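Long-range contacts in peroxisomal fatty acid beta-oxidation multifunctional protein MFP2 (Arabidopsis thaliana, PDB 2WTB), which hydrates long-chain enoyl-CoA and oxidises 3-hydroxyacyl-CoA with NAD+ in the peroxisomal beta-oxidation of fatty acids during seed germination: residues Pro27-Phe33 with Arg63-Asp69; Gly7-Met11 with Ile21-Asn25; Phe503-Gln507 with Phe558-Tyr563; Thr494-Arg500 with Gln553-Phe558. All coordinates share one frame; numbering follows the deposited sequence.

Interaction 1 of 4, residues Pro27-Phe33 with Arg63-Asp69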
loop_
_atom_site.group_PDB
_atom_site.type_symbol
_atom_site.label_atom_id
_atom_site.label_comp_id
_atom_site.label_asym_id
_atom_site.label_seq_id
_atom_site.Cartn_x
_atom_site.Cartn_y
_atom_site.Cartn_z
ATOM N N PRO A 27 -3.712 15.620 -13.072
ATOM C CA PRO A 27 -4.785 15.789 -12.084
ATOM C C PRO A 27 -4.433 16.681 -10.894
ATOM O O PRO A 27 -5.297 17.420 -10.421
ATOM C CB PRO A 27 -5.025 14.357 -11.579
ATOM C CG PRO A 27 -4.276 13.457 -12.525
ATOM C CD PRO A 27 -3.134 14.271 -13.014
ATOM N N VAL A 28 -3.198 16.606 -10.407
ATOM C CA VAL A 28 -2.834 17.305 -9.175
ATOM C C VAL A 28 -1.747 18.359 -9.357
ATOM O O VAL A 28 -1.081 18.740 -8.395
ATOM C CB VAL A 28 -2.374 16.320 -8.084
ATOM C CG1 VAL A 28 -3.500 15.363 -7.723
ATOM C CG2 VAL A 28 -1.132 15.561 -8.542
ATOM N N ASN A 29 -1.571 18.829 -10.587
ATOM C CA ASN A 29 -0.579 19.859 -10.874
ATOM C C ASN A 29 0.834 19.464 -10.450
ATOM O O ASN A 29 1.543 20.251 -9.823
ATOM C CB ASN A 29 -0.972 21.182 -10.216
ATOM C CG ASN A 29 -2.270 21.743 -10.763
ATOM O OD1 ASN A 29 -2.472 21.804 -11.974
ATOM N ND2 ASN A 29 -3.156 22.159 -9.868
ATOM N N SER A 30 1.238 18.245 -10.796
ATOM C CA SER A 30 2.586 17.780 -10.497
ATOM C C SER A 30 3.618 18.628 -11.230
ATOM O O SER A 30 3.351 19.151 -12.310
ATOM C CB SER A 30 2.748 16.307 -10.875
ATOM O OG SER A 30 2.017 15.472 -9.994
ATOM N N LEU A 31 4.798 18.759 -10.634
ATOM C CA LEU A 31 5.855 19.581 -11.208
ATOM C C LEU A 31 6.652 18.831 -12.268
ATOM O O LEU A 31 7.731 18.307 -11.990
ATOM C CB LEU A 31 6.800 20.079 -10.114
ATOM C CG LEU A 31 6.208 20.988 -9.039
ATOM C CD1 LEU A 31 7.283 21.362 -8.033
ATOM C CD2 LEU A 31 5.588 22.234 -9.658
ATOM N N SER A 32 6.122 18.782 -13.483
ATOM C CA SER A 32 6.868 18.233 -14.604
ATOM C C SER A 32 7.969 19.213 -14.986
ATOM O O SER A 32 7.958 20.367 -14.557
ATOM C CB SER A 32 5.946 18.008 -15.798
ATOM O OG SER A 32 5.477 19.245 -16.304
ATOM N N PHE A 33 8.920 18.757 -15.793
ATOM C CA PHE A 33 9.962 19.644 -16.292
ATOM C C PHE A 33 9.328 20.775 -17.083
ATOM O O PHE A 33 9.755 21.926 -16.990
ATOM C CB PHE A 33 10.959 18.881 -17.165
ATOM C CG PHE A 33 11.854 17.958 -16.393
ATOM C CD1 PHE A 33 12.753 18.461 -15.466
ATOM C CD2 PHE A 33 11.801 16.590 -16.594
ATOM C CE1 PHE A 33 13.578 17.616 -14.750
ATOM C CE2 PHE A 33 12.626 15.738 -15.881
ATOM C CZ PHE A 33 13.516 16.253 -14.958
ATOM N N ARG A 63 -5.800 23.357 -6.060
ATOM C CA ARG A 63 -4.715 22.457 -5.676
ATOM C C ARG A 63 -3.374 23.054 -6.068
ATOM O O ARG A 63 -3.149 23.369 -7.238
ATOM C CB ARG A 63 -4.877 21.091 -6.343
ATOM C CG ARG A 63 -6.002 20.249 -5.779
ATOM C CD ARG A 63 -6.188 18.983 -6.587
ATOM N NE ARG A 63 -7.253 18.149 -6.041
ATOM C CZ ARG A 63 -7.828 17.148 -6.699
ATOM N NH1 ARG A 63 -7.443 16.859 -7.934
ATOM N NH2 ARG A 63 -8.791 16.442 -6.123
ATOM N N PHE A 64 -2.484 23.208 -5.093
ATOM C CA PHE A 64 -1.177 23.800 -5.351
ATOM C C PHE A 64 -0.311 22.907 -6.239
ATOM O O PHE A 64 -0.036 23.251 -7.390
ATOM C CB PHE A 64 -0.453 24.130 -4.043
ATOM C CG PHE A 64 0.748 25.009 -4.228
ATOM C CD1 PHE A 64 0.599 26.361 -4.483
ATOM C CD2 PHE A 64 2.027 24.481 -4.163
ATOM C CE1 PHE A 64 1.702 27.172 -4.662
ATOM C CE2 PHE A 64 3.135 25.288 -4.341
ATOM C CZ PHE A 64 2.973 26.635 -4.590
ATOM N N SER A 65 0.111 21.763 -5.705
ATOM C CA SER A 65 0.948 20.826 -6.454
ATOM C C SER A 65 1.162 19.526 -5.684
ATOM O O SER A 65 1.624 19.535 -4.543
ATOM C CB SER A 65 2.297 21.461 -6.798
ATOM O OG SER A 65 3.079 20.589 -7.593
ATOM N N GLY A 66 0.837 18.407 -6.321
ATOM C CA GLY A 66 0.839 17.121 -5.649
ATOM C C GLY A 66 2.162 16.383 -5.618
ATOM O O GLY A 66 2.281 15.348 -4.962
ATOM N N GLY A 67 3.160 16.899 -6.326
ATOM C CA GLY A 67 4.462 16.258 -6.348
ATOM C C GLY A 67 5.141 16.317 -7.700
ATOM O O GLY A 67 5.084 17.339 -8.384
ATOM N N PHE A 68 5.790 15.220 -8.082
ATOM C CA PHE A 68 6.497 15.154 -9.358
ATOM C C PHE A 68 5.717 14.329 -10.379
ATOM O O PHE A 68 4.982 13.409 -10.018
ATOM C CB PHE A 68 7.903 14.583 -9.169
ATOM C CG PHE A 68 8.880 15.017 -10.225
ATOM C CD1 PHE A 68 9.422 16.292 -10.203
ATOM C CD2 PHE A 68 9.261 14.152 -11.237
ATOM C CE1 PHE A 68 10.323 16.698 -11.170
ATOM C CE2 PHE A 68 10.162 14.552 -12.208
ATOM C CZ PHE A 68 10.693 15.826 -12.174
ATOM N N ASP A 69 5.888 14.664 -11.654
ATOM C CA ASP A 69 5.107 14.058 -12.727
ATOM C C ASP A 69 5.368 12.561 -12.870
ATOM O O ASP A 69 6.453 12.075 -12.553
ATOM C CB ASP A 69 5.387 14.765 -14.055
ATOM C CG ASP A 69 4.295 14.534 -15.078
ATOM O OD1 ASP A 69 3.159 14.212 -14.670
ATOM O OD2 ASP A 69 4.569 14.678 -16.288
#
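Asn29 and Ser65 make the tight centre of this loop-to-loop contact. With its OG anti to the backbone N (chi1 -176°), Ser65 reaches the Asn29 carbonyl, OG to O 2.7 Å, and the same OG lies 3.5 Å from Leu31 CG. The amide of Asn29 points back the other way: ND2 donates to Arg63 O at 2.9 Å and also to Ala60 O, while OD1 accepts from Asn25 N, so the amide is held at both ends. Backbone bonds from Gly66 N to Val28 O and from Leu31 N to Gly67 O (2.7 Å, nearly straight at 172°) tie the loops together. Both loops follow strands of a crotonase fold, and the one through Gly66 and Gly67 probably supplies part of the oxyanion hole, as in relatives; the side chains of the predicted catalytic Glu119 and Glu139 come to about 6 Å from Leu31 and Gly67 respectively. Toward the solvent, hydrogen bonds give way to ring contacts. Exposed Phe68 turns its edge to a face of Phe33, ring centroids 5.6 Å apart and planes at 84°, and Phe68 CE1 lies 3.2 Å from Leu31 O. At the far end the extended, exposed Arg63 is held loosely to the other loop by a weak bond, NH1 to Pro27 O at 3.3 Å.

Interaction 2 of 4, residues Gly7-Met11 with Ile21-Asn25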
loop_
_atom_site.group_PDB
_atom_site.type_symbol
_atom_site.label_atom_id
_atom_site.label_comp_id
_atom_site.label_asym_id
_atom_site.label_seq_id
_atom_site.Cartn_x
_atom_site.Cartn_y
_atom_site.Cartn_z
ATOM N N GLY A 7 2.415 19.561 -18.689
ATOM C CA GLY A 7 1.562 20.660 -18.272
ATOM C C GLY A 7 2.168 22.014 -18.586
ATOM O O GLY A 7 3.140 22.109 -19.336
ATOM N N LYS A 8 1.600 23.067 -18.007
ATOM C CA LYS A 8 2.067 24.421 -18.270
ATOM C C LYS A 8 1.897 25.329 -17.056
ATOM O O LYS A 8 1.548 24.871 -15.968
ATOM C CB LYS A 8 1.311 25.016 -19.459
ATOM C CG LYS A 8 -0.182 25.185 -19.214
ATOM C CD LYS A 8 -0.889 25.775 -20.430
ATOM C CE LYS A 8 -2.402 25.790 -20.241
ATOM N NZ LYS A 8 -3.111 26.465 -21.365
ATOM N N THR A 9 2.159 26.618 -17.256
ATOM C CA THR A 9 1.886 27.636 -16.249
ATOM C C THR A 9 1.408 28.905 -16.938
ATOM O O THR A 9 1.844 29.219 -18.045
ATOM C CB THR A 9 3.133 27.984 -15.421
ATOM O OG1 THR A 9 4.094 28.643 -16.254
ATOM C CG2 THR A 9 3.751 26.730 -14.815
ATOM N N VAL A 10 0.511 29.632 -16.283
ATOM C CA VAL A 10 0.033 30.903 -16.809
ATOM C C VAL A 10 0.341 32.025 -15.824
ATOM O O VAL A 10 0.047 31.911 -14.635
ATOM C CB VAL A 10 -1.482 30.867 -17.091
ATOM C CG1 VAL A 10 -2.005 32.269 -17.366
ATOM C CG2 VAL A 10 -1.788 29.934 -18.257
ATOM N N MET A 11 0.941 33.102 -16.321
ATOM C CA MET A 11 1.266 34.247 -15.475
ATOM C C MET A 11 0.468 35.481 -15.880
ATOM O O MET A 11 0.376 35.812 -17.061
ATOM C CB MET A 11 2.767 34.552 -15.523
ATOM C CG MET A 11 3.147 35.897 -14.920
ATOM S SD MET A 11 4.894 36.303 -15.135
ATOM C CE MET A 11 5.607 35.551 -13.682
ATOM N N ILE A 21 1.267 33.397 -10.813
ATOM C CA ILE A 21 1.589 32.255 -11.658
ATOM C C ILE A 21 0.777 31.036 -11.242
ATOM O O ILE A 21 0.886 30.571 -10.105
ATOM C CB ILE A 21 3.083 31.902 -11.567
ATOM C CG1 ILE A 21 3.942 33.122 -11.895
ATOM C CG2 ILE A 21 3.422 30.739 -12.490
ATOM C CD1 ILE A 21 5.418 32.843 -11.828
ATOM N N THR A 22 -0.032 30.518 -12.164
ATOM C CA THR A 22 -0.865 29.352 -11.881
ATOM C C THR A 22 -0.257 28.077 -12.455
ATOM O O THR A 22 0.020 27.994 -13.651
ATOM C CB THR A 22 -2.296 29.511 -12.439
ATOM O OG1 THR A 22 -2.858 30.752 -11.993
ATOM C CG2 THR A 22 -3.182 28.361 -11.974
ATOM N N LEU A 23 -0.053 27.086 -11.594
ATOM C CA LEU A 23 0.461 25.795 -12.026
ATOM C C LEU A 23 -0.671 24.961 -12.608
ATOM O O LEU A 23 -1.658 24.674 -11.929
ATOM C CB LEU A 23 1.119 25.059 -10.858
ATOM C CG LEU A 23 2.172 25.831 -10.054
ATOM C CD1 LEU A 23 2.641 25.006 -8.866
ATOM C CD2 LEU A 23 3.350 26.238 -10.929
ATOM N N ILE A 24 -0.526 24.572 -13.869
ATOM C CA ILE A 24 -1.591 23.870 -14.571
ATOM C C ILE A 24 -1.118 22.549 -15.169
ATOM O O ILE A 24 -0.557 22.516 -16.263
ATOM C CB ILE A 24 -2.184 24.746 -15.690
ATOM C CG1 ILE A 24 -2.558 26.122 -15.143
ATOM C CG2 ILE A 24 -3.391 24.070 -16.314
ATOM C CD1 ILE A 24 -3.136 27.047 -16.183
ATOM N N ASN A 25 -1.352 21.461 -14.445
ATOM C CA ASN A 25 -0.996 20.134 -14.925
ATOM C C ASN A 25 -1.792 19.041 -14.214
ATOM O O ASN A 25 -1.266 18.355 -13.337
ATOM C CB ASN A 25 0.505 19.887 -14.767
ATOM C CG ASN A 25 0.948 18.582 -15.398
ATOM O OD1 ASN A 25 0.388 18.147 -16.404
ATOM N ND2 ASN A 25 1.958 17.950 -14.810
HETATM O O HOH W 1 -2.461 33.117 -13.127
#
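Ile24, Ile21 and Val10 bury the most surface where strands 8-13 and 18-24 pair as an antiparallel beta hairpin, at the edge of the mixed sheet of the crotonase domain. Ile24 forms a hydrogen-bonded pair with Lys8: Lys8 N reaches Ile24 O at 2.8 Å, and Ile24 N returns a bond to Lys8 O. The Ile24 side chain runs beside that of Lys8, pointing the same way, and sends CD1 across to Val10 CG2 of the partner strand, 3.8 Å away. Lys8, Val10, Thr22 and Ile24 thus share one face of the hairpin. Ile21 belongs to the other face, with Thr9, Met11 and Leu23. Its CG1 stands beside the backbone N (chi1 -55°), which aims CD1 at the bent end of Met11. The 3.3 Å between Ile21 CD1 and Met11 CE is short for two methyl groups, and the exact place of the methionine end is doubtful. The CG2 branch turns instead to Thr9 CB, 4.0 Å off. Helix 33-46 packs over this face, where Asn42 holds Thr9 OG1, while strand 54-59 bonds to the other edge of strand 18-24, on the inner side of the sheet. Val10 is the second hydrogen-bonded partner, paired with Thr22. Besides the bond from Thr22 N at 2.8 Å, Val10 O accepts a hydrogen bond from a water, and that water also sits 2.7 Å from Thr22 OG1.

Interaction 3 of 4, residues Phe503-Gln507 with Phe558-Tyr563; sequences FPYTQ and FSERTY
Gln507 reaches out from helix 498-514 and meets the backbone of Thr562 and Tyr563. Its OE1 accepts the amide of Tyr563, N to OE1 2.8 Å at 160°, but the donor stands 58° out of the carbonyl plane and so misses the lone pairs. The same oxygen presses on Thr562, 3.1 Å from CA and 3.3 Å from CB. One helical turn earlier, Phe503 brings CE1 to within 3.4 Å of Thr562 CG2, the two side chains crossing at about a right angle, and the carbonyl O of Arg561 lies near the plane at the edge of this ring. Thr562 thus packs against a surface made jointly by the Gln507 amide and the Phe503 ring.

Several groups set these pieces in place. With CG beside the backbone N (chi1 -65°) and the chain extended beyond it, Gln507 lays its CD at the edge of the Phe503 ring, in its plane. Pro504 CD lies over one ring face, toward its rim, and Phe554 stacks with the same ring. Just before Thr562, the Arg561 side chain folds back over Phe558, NH2 3.7 Å above the ring plane, while Glu638 of helix 624-644 forms a salt bridge with that NH2. Glu514 holds Tyr563 OH.

In this helical C-terminal domain of the dehydrogenase part, a glutamine carbonyl stands in for a backbone acceptor at Tyr563, fixing a loop that has no regular structure to the side of a helix.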
loop_
_atom_site.group_PDB
_atom_site.type_symbol
_atom_site.label_atom_id
_atom_site.label_comp_id
_atom_site.label_asym_id
_atom_site.label_seq_id
_atom_site.Cartn_x
_atom_site.Cartn_y
_atom_site.Cartn_z
ATOM N N PHE A 503 0.639 -21.462 -0.147
ATOM C CA PHE A 503 0.431 -22.751 0.504
ATOM C C PHE A 503 1.708 -23.603 0.542
ATOM O O PHE A 503 1.933 -24.325 1.512
ATOM C CB PHE A 503 -0.765 -23.516 -0.087
ATOM C CG PHE A 503 -0.415 -24.442 -1.220
ATOM C CD1 PHE A 503 0.261 -25.629 -0.983
ATOM C CD2 PHE A 503 -0.793 -24.141 -2.518
ATOM C CE1 PHE A 503 0.577 -26.484 -2.023
ATOM C CE2 PHE A 503 -0.483 -24.992 -3.563
ATOM C CZ PHE A 503 0.201 -26.166 -3.315
ATOM N N PRO A 504 2.549 -23.516 -0.507
ATOM C CA PRO A 504 3.828 -24.239 -0.498
ATOM C C PRO A 504 4.792 -23.680 0.549
ATOM O O PRO A 504 5.603 -24.417 1.108
ATOM C CB PRO A 504 4.386 -23.988 -1.904
ATOM C CG PRO A 504 3.206 -23.604 -2.727
ATOM C CD PRO A 504 2.315 -22.847 -1.798
ATOM N N TYR A 505 4.694 -22.377 0.789
ATOM C CA TYR A 505 5.493 -21.672 1.786
ATOM C C TYR A 505 5.629 -22.461 3.084
ATOM O O TYR A 505 6.729 -22.859 3.468
ATOM C CB TYR A 505 4.834 -20.322 2.056
ATOM C CG TYR A 505 5.534 -19.407 3.030
ATOM C CD1 TYR A 505 6.799 -18.901 2.762
ATOM C CD2 TYR A 505 4.901 -19.001 4.197
ATOM C CE1 TYR A 505 7.424 -18.042 3.646
ATOM C CE2 TYR A 505 5.515 -18.144 5.084
ATOM C CZ TYR A 505 6.775 -17.666 4.806
ATOM O OH TYR A 505 7.381 -16.810 5.694
ATOM N N THR A 506 4.504 -22.690 3.752
ATOM C CA THR A 506 4.499 -23.399 5.028
ATOM C C THR A 506 4.917 -24.867 4.914
ATOM O O THR A 506 5.574 -25.400 5.806
ATOM C CB THR A 506 3.122 -23.307 5.710
ATOM O OG1 THR A 506 3.025 -22.060 6.408
ATOM C CG2 THR A 506 2.935 -24.444 6.699
ATOM N N GLN A 507 4.537 -25.518 3.821
ATOM C CA GLN A 507 4.856 -26.931 3.641
ATOM C C GLN A 507 6.339 -27.149 3.361
ATOM O O GLN A 507 6.931 -28.112 3.844
ATOM C CB GLN A 507 4.002 -27.540 2.528
ATOM C CG GLN A 507 2.517 -27.577 2.851
ATOM C CD GLN A 507 1.686 -28.148 1.719
ATOM O OE1 GLN A 507 2.220 -28.737 0.779
ATOM N NE2 GLN A 507 0.370 -27.975 1.803
ATOM N N PHE A 558 -4.234 -30.824 -5.021
ATOM C CA PHE A 558 -2.890 -30.861 -5.590
ATOM C C PHE A 558 -2.003 -31.823 -4.804
ATOM O O PHE A 558 -0.885 -31.476 -4.428
ATOM C CB PHE A 558 -2.257 -29.466 -5.586
ATOM C CG PHE A 558 -3.121 -28.398 -6.195
ATOM C CD1 PHE A 558 -3.658 -27.393 -5.407
ATOM C CD2 PHE A 558 -3.390 -28.393 -7.553
ATOM C CE1 PHE A 558 -4.449 -26.403 -5.960
ATOM C CE2 PHE A 558 -4.183 -27.406 -8.113
ATOM C CZ PHE A 558 -4.712 -26.410 -7.315
ATOM N N SER A 559 -2.508 -33.028 -4.564
ATOM C CA SER A 559 -1.810 -34.013 -3.737
ATOM C C SER A 559 -0.343 -34.224 -4.124
ATOM O O SER A 559 0.532 -34.271 -3.259
ATOM C CB SER A 559 -2.554 -35.349 -3.761
ATOM O OG SER A 559 -2.718 -35.816 -5.088
ATOM N N GLU A 560 -0.079 -34.352 -5.420
ATOM C CA GLU A 560 1.269 -34.646 -5.900
ATOM C C GLU A 560 2.198 -33.435 -5.835
ATOM O O GLU A 560 3.298 -33.457 -6.385
ATOM C CB GLU A 560 1.218 -35.191 -7.329
ATOM N N ARG A 561 1.752 -32.382 -5.158
ATOM C CA ARG A 561 2.524 -31.148 -5.056
ATOM C C ARG A 561 2.513 -30.612 -3.632
ATOM O O ARG A 561 3.001 -29.513 -3.372
ATOM C CB ARG A 561 1.953 -30.085 -5.997
ATOM C CG ARG A 561 2.354 -30.240 -7.450
ATOM C CD ARG A 561 1.371 -29.516 -8.353
ATOM N NE ARG A 561 0.979 -28.219 -7.806
ATOM C CZ ARG A 561 -0.036 -27.494 -8.265
ATOM N NH1 ARG A 561 -0.766 -27.937 -9.278
ATOM N NH2 ARG A 561 -0.325 -26.325 -7.709
ATOM N N THR A 562 1.949 -31.387 -2.714
ATOM C CA THR A 562 1.807 -30.942 -1.335
ATOM C C THR A 562 2.437 -31.923 -0.353
ATOM O O THR A 562 2.680 -33.084 -0.686
ATOM C CB THR A 562 0.325 -30.729 -0.957
ATOM O OG1 THR A 562 -0.372 -31.979 -1.016
ATOM C CG2 THR A 562 -0.336 -29.746 -1.909
ATOM N N TYR A 563 2.700 -31.445 0.860
ATOM C CA TYR A 563 3.243 -32.289 1.915
ATOM C C TYR A 563 2.472 -32.105 3.217
ATOM O O TYR A 563 2.531 -31.045 3.841
ATOM C CB TYR A 563 4.726 -31.993 2.141
ATOM C CG TYR A 563 5.352 -32.869 3.202
ATOM C CD1 TYR A 563 5.720 -34.175 2.919
ATOM C CD2 TYR A 563 5.567 -32.390 4.489
ATOM C CE1 TYR A 563 6.287 -34.980 3.884
ATOM C CE2 TYR A 563 6.134 -33.187 5.461
ATOM C CZ TYR A 563 6.492 -34.482 5.154
ATOM O OH TYR A 563 7.058 -35.285 6.117
#

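Interaction 4 of 4, residues Thr494-Arg500 with Gln553-Phe558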
loop_
_atom_site.group_PDB
_atom_site.type_symbol
_atom_site.label_atom_id
_atom_site.label_comp_id
_atom_site.label_asym_id
_atom_site.label_seq_id
_atom_site.Cartn_x
_atom_site.Cartn_y
_atom_site.Cartn_z
ATOM N N THR A 494 -8.917 -23.515 -6.663
ATOM C CA THR A 494 -8.468 -23.855 -5.319
ATOM C C THR A 494 -7.569 -22.773 -4.722
ATOM O O THR A 494 -6.435 -22.588 -5.160
ATOM C CB THR A 494 -7.710 -25.193 -5.320
ATOM O OG1 THR A 494 -8.524 -26.203 -5.929
ATOM C CG2 THR A 494 -7.357 -25.607 -3.902
ATOM N N GLY A 495 -8.085 -22.057 -3.726
ATOM C CA GLY A 495 -7.310 -21.049 -3.023
ATOM C C GLY A 495 -7.121 -19.750 -3.788
ATOM O O GLY A 495 -6.285 -18.920 -3.421
ATOM N N PHE A 496 -7.898 -19.574 -4.852
ATOM C CA PHE A 496 -7.826 -18.372 -5.676
ATOM C C PHE A 496 -6.385 -17.977 -6.006
ATOM O O PHE A 496 -5.687 -18.694 -6.724
ATOM C CB PHE A 496 -8.561 -17.214 -4.999
ATOM C CG PHE A 496 -9.882 -17.603 -4.401
ATOM C CD1 PHE A 496 -10.792 -18.352 -5.130
ATOM C CD2 PHE A 496 -10.218 -17.215 -3.115
ATOM C CE1 PHE A 496 -12.011 -18.713 -4.584
ATOM C CE2 PHE A 496 -11.437 -17.572 -2.563
ATOM C CZ PHE A 496 -12.334 -18.323 -3.299
ATOM N N ALA A 497 -5.943 -16.840 -5.478
ATOM C CA ALA A 497 -4.596 -16.344 -5.756
ATOM C C ALA A 497 -3.701 -16.312 -4.518
ATOM O O ALA A 497 -2.647 -16.941 -4.493
ATOM C CB ALA A 497 -4.657 -14.965 -6.394
ATOM N N VAL A 498 -4.127 -15.573 -3.499
ATOM C CA VAL A 498 -3.306 -15.346 -2.311
ATOM C C VAL A 498 -2.963 -16.630 -1.554
ATOM O O VAL A 498 -1.793 -16.971 -1.397
ATOM C CB VAL A 498 -3.983 -14.355 -1.346
ATOM C CG1 VAL A 498 -3.126 -14.155 -0.107
ATOM C CG2 VAL A 498 -4.239 -13.031 -2.047
ATOM N N ASN A 499 -3.987 -17.334 -1.083
ATOM C CA ASN A 499 -3.780 -18.555 -0.313
ATOM C C ASN A 499 -3.131 -19.678 -1.114
ATOM O O ASN A 499 -2.283 -20.401 -0.599
ATOM C CB ASN A 499 -5.095 -19.033 0.302
ATOM C CG ASN A 499 -5.570 -18.132 1.422
ATOM O OD1 ASN A 499 -6.669 -18.304 1.949
ATOM N ND2 ASN A 499 -4.740 -17.163 1.791
ATOM N N ARG A 500 -3.531 -19.825 -2.373
ATOM C CA ARG A 500 -2.935 -20.841 -3.235
ATOM C C ARG A 500 -1.462 -20.540 -3.484
ATOM O O ARG A 500 -0.645 -21.445 -3.638
ATOM C CB ARG A 500 -3.674 -20.926 -4.570
ATOM C CG ARG A 500 -3.029 -21.897 -5.543
ATOM C CD ARG A 500 -3.654 -21.820 -6.922
ATOM N NE ARG A 500 -2.933 -22.655 -7.878
ATOM C CZ ARG A 500 -3.207 -22.711 -9.176
ATOM N NH1 ARG A 500 -4.192 -21.979 -9.679
ATOM N NH2 ARG A 500 -2.497 -23.498 -9.971
ATOM N N GLN A 553 -7.506 -27.895 1.783
ATOM C CA GLN A 553 -8.002 -27.607 0.443
ATOM C C GLN A 553 -7.010 -28.023 -0.641
ATOM O O GLN A 553 -7.392 -28.611 -1.652
ATOM C CB GLN A 553 -8.319 -26.115 0.320
ATOM C CG GLN A 553 -9.026 -25.723 -0.962
ATOM C CD GLN A 553 -9.343 -24.242 -1.017
ATOM O OE1 GLN A 553 -9.032 -23.494 -0.090
ATOM N NE2 GLN A 553 -9.966 -23.809 -2.109
ATOM N N PHE A 554 -5.734 -27.725 -0.419
ATOM C CA PHE A 554 -4.703 -27.974 -1.421
ATOM C C PHE A 554 -4.200 -29.414 -1.393
ATOM O O PHE A 554 -3.826 -29.969 -2.426
ATOM C CB PHE A 554 -3.538 -27.005 -1.229
ATOM C CG PHE A 554 -3.966 -25.575 -1.095
ATOM C CD1 PHE A 554 -4.059 -24.980 0.153
ATOM C CD2 PHE A 554 -4.290 -24.829 -2.213
ATOM C CE1 PHE A 554 -4.458 -23.664 0.282
ATOM C CE2 PHE A 554 -4.690 -23.513 -2.092
ATOM C CZ PHE A 554 -4.772 -22.930 -0.842
ATOM N N ILE A 555 -4.191 -30.011 -0.207
ATOM C CA ILE A 555 -3.788 -31.403 -0.058
ATOM C C ILE A 555 -4.665 -32.316 -0.910
ATOM O O ILE A 555 -4.212 -33.349 -1.404
ATOM C CB ILE A 555 -3.875 -31.858 1.411
ATOM C CG1 ILE A 555 -2.953 -31.011 2.290
ATOM C CG2 ILE A 555 -3.529 -33.332 1.536
ATOM C CD1 ILE A 555 -2.967 -31.410 3.752
ATOM N N GLU A 556 -5.923 -31.921 -1.084
ATOM C CA GLU A 556 -6.905 -32.754 -1.770
ATOM C C GLU A 556 -7.012 -32.452 -3.263
ATOM O O GLU A 556 -7.471 -33.290 -4.038
ATOM C CB GLU A 556 -8.274 -32.616 -1.100
ATOM C CG GLU A 556 -8.287 -33.070 0.354
ATOM C CD GLU A 556 -9.612 -32.802 1.044
ATOM O OE1 GLU A 556 -10.459 -32.096 0.457
ATOM O OE2 GLU A 556 -9.802 -33.296 2.175
ATOM N N ASN A 557 -6.582 -31.261 -3.668
ATOM C CA ASN A 557 -6.668 -30.862 -5.071
ATOM C C ASN A 557 -5.318 -30.834 -5.790
ATOM O O ASN A 557 -5.263 -30.820 -7.021
ATOM C CB ASN A 557 -7.374 -29.510 -5.205
ATOM C CG ASN A 557 -8.841 -29.579 -4.823
ATOM O OD1 ASN A 557 -9.473 -30.630 -4.926
ATOM N ND2 ASN A 557 -9.392 -28.455 -4.384
ATOM N N PHE A 558 -4.234 -30.824 -5.021
ATOM C CA PHE A 558 -2.890 -30.861 -5.590
ATOM C C PHE A 558 -2.003 -31.823 -4.804
ATOM O O PHE A 558 -0.885 -31.476 -4.428
ATOM C CB PHE A 558 -2.257 -29.466 -5.586
ATOM C CG PHE A 558 -3.121 -28.398 -6.195
ATOM C CD1 PHE A 558 -3.658 -27.393 -5.407
ATOM C CD2 PHE A 558 -3.390 -28.393 -7.553
ATOM C CE1 PHE A 558 -4.449 -26.403 -5.960
ATOM C CE2 PHE A 558 -4.183 -27.406 -8.113
ATOM C CZ PHE A 558 -4.712 -26.410 -7.315
#
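The rim of Phe558 reaches over one face of the Arg500 guanidinium, CZ 4.0 Å above its plane, with the two planes only 15° apart. A face of the same ring is approached by Asn557 CB. The Phe554 ring is met obliquely by Thr494 CG2 at CD2 (3.6 Å) and by Arg500 CA at CE2 (3.4 Å), while its CZ abuts Asn499 O; Gly495, with no side chain of its own, lets CE2 come in close to its CA.

Thr494 has the largest area buried in this contact. Its CG2, anti to the backbone N, slides past Gln553 to lie 3.4 Å from CG, and its CB rests 3.5 Å from Phe558 CE1. OG1 turns the other way and accepts a weak bond from Asn557 ND2, 2.9 Å at 125°.

In Arg500 the CG anti to the backbone N (chi1 176°) and the extended chain after it together carry the guanidinium past Phe554 to Phe558. Its charge is answered outside the contact by Glu638 at NE and Glu645 at NH1, and these salt bridges probably fix the rotation of the guanidinium beside the Phe558 rim.

Glu461 accepts Ala497 N and Val498 N at the start of the helix. Here the last strand of the Rossmann-type sheet, 486-491, leads into the helical C-terminal domain of a 3-hydroxyacyl-CoA dehydrogenase, and helix 544-557 packs against that junction.

Overall arrangement
The four contacts form two pairs on opposite sides of the chain's centre, with about 44 Å between the centres of interactions 1 and 4. Interactions 1 and 2 share the crotonase part: the first is a partly buried loop pair near the predicted catalytic glutamates, the second a surface hairpin, and Asn25 ND2 meets Ser30 O between them. Interactions 3 and 4 have their centres about 9 Å apart in the helical dehydrogenase part, away from annotated sites; both use helix 498-514 and share Phe558. Backbone hydrogen bonds dominate interaction 2 and carry much of interaction 1, whereas rings, methyls and a few polar side chains join the helical contacts.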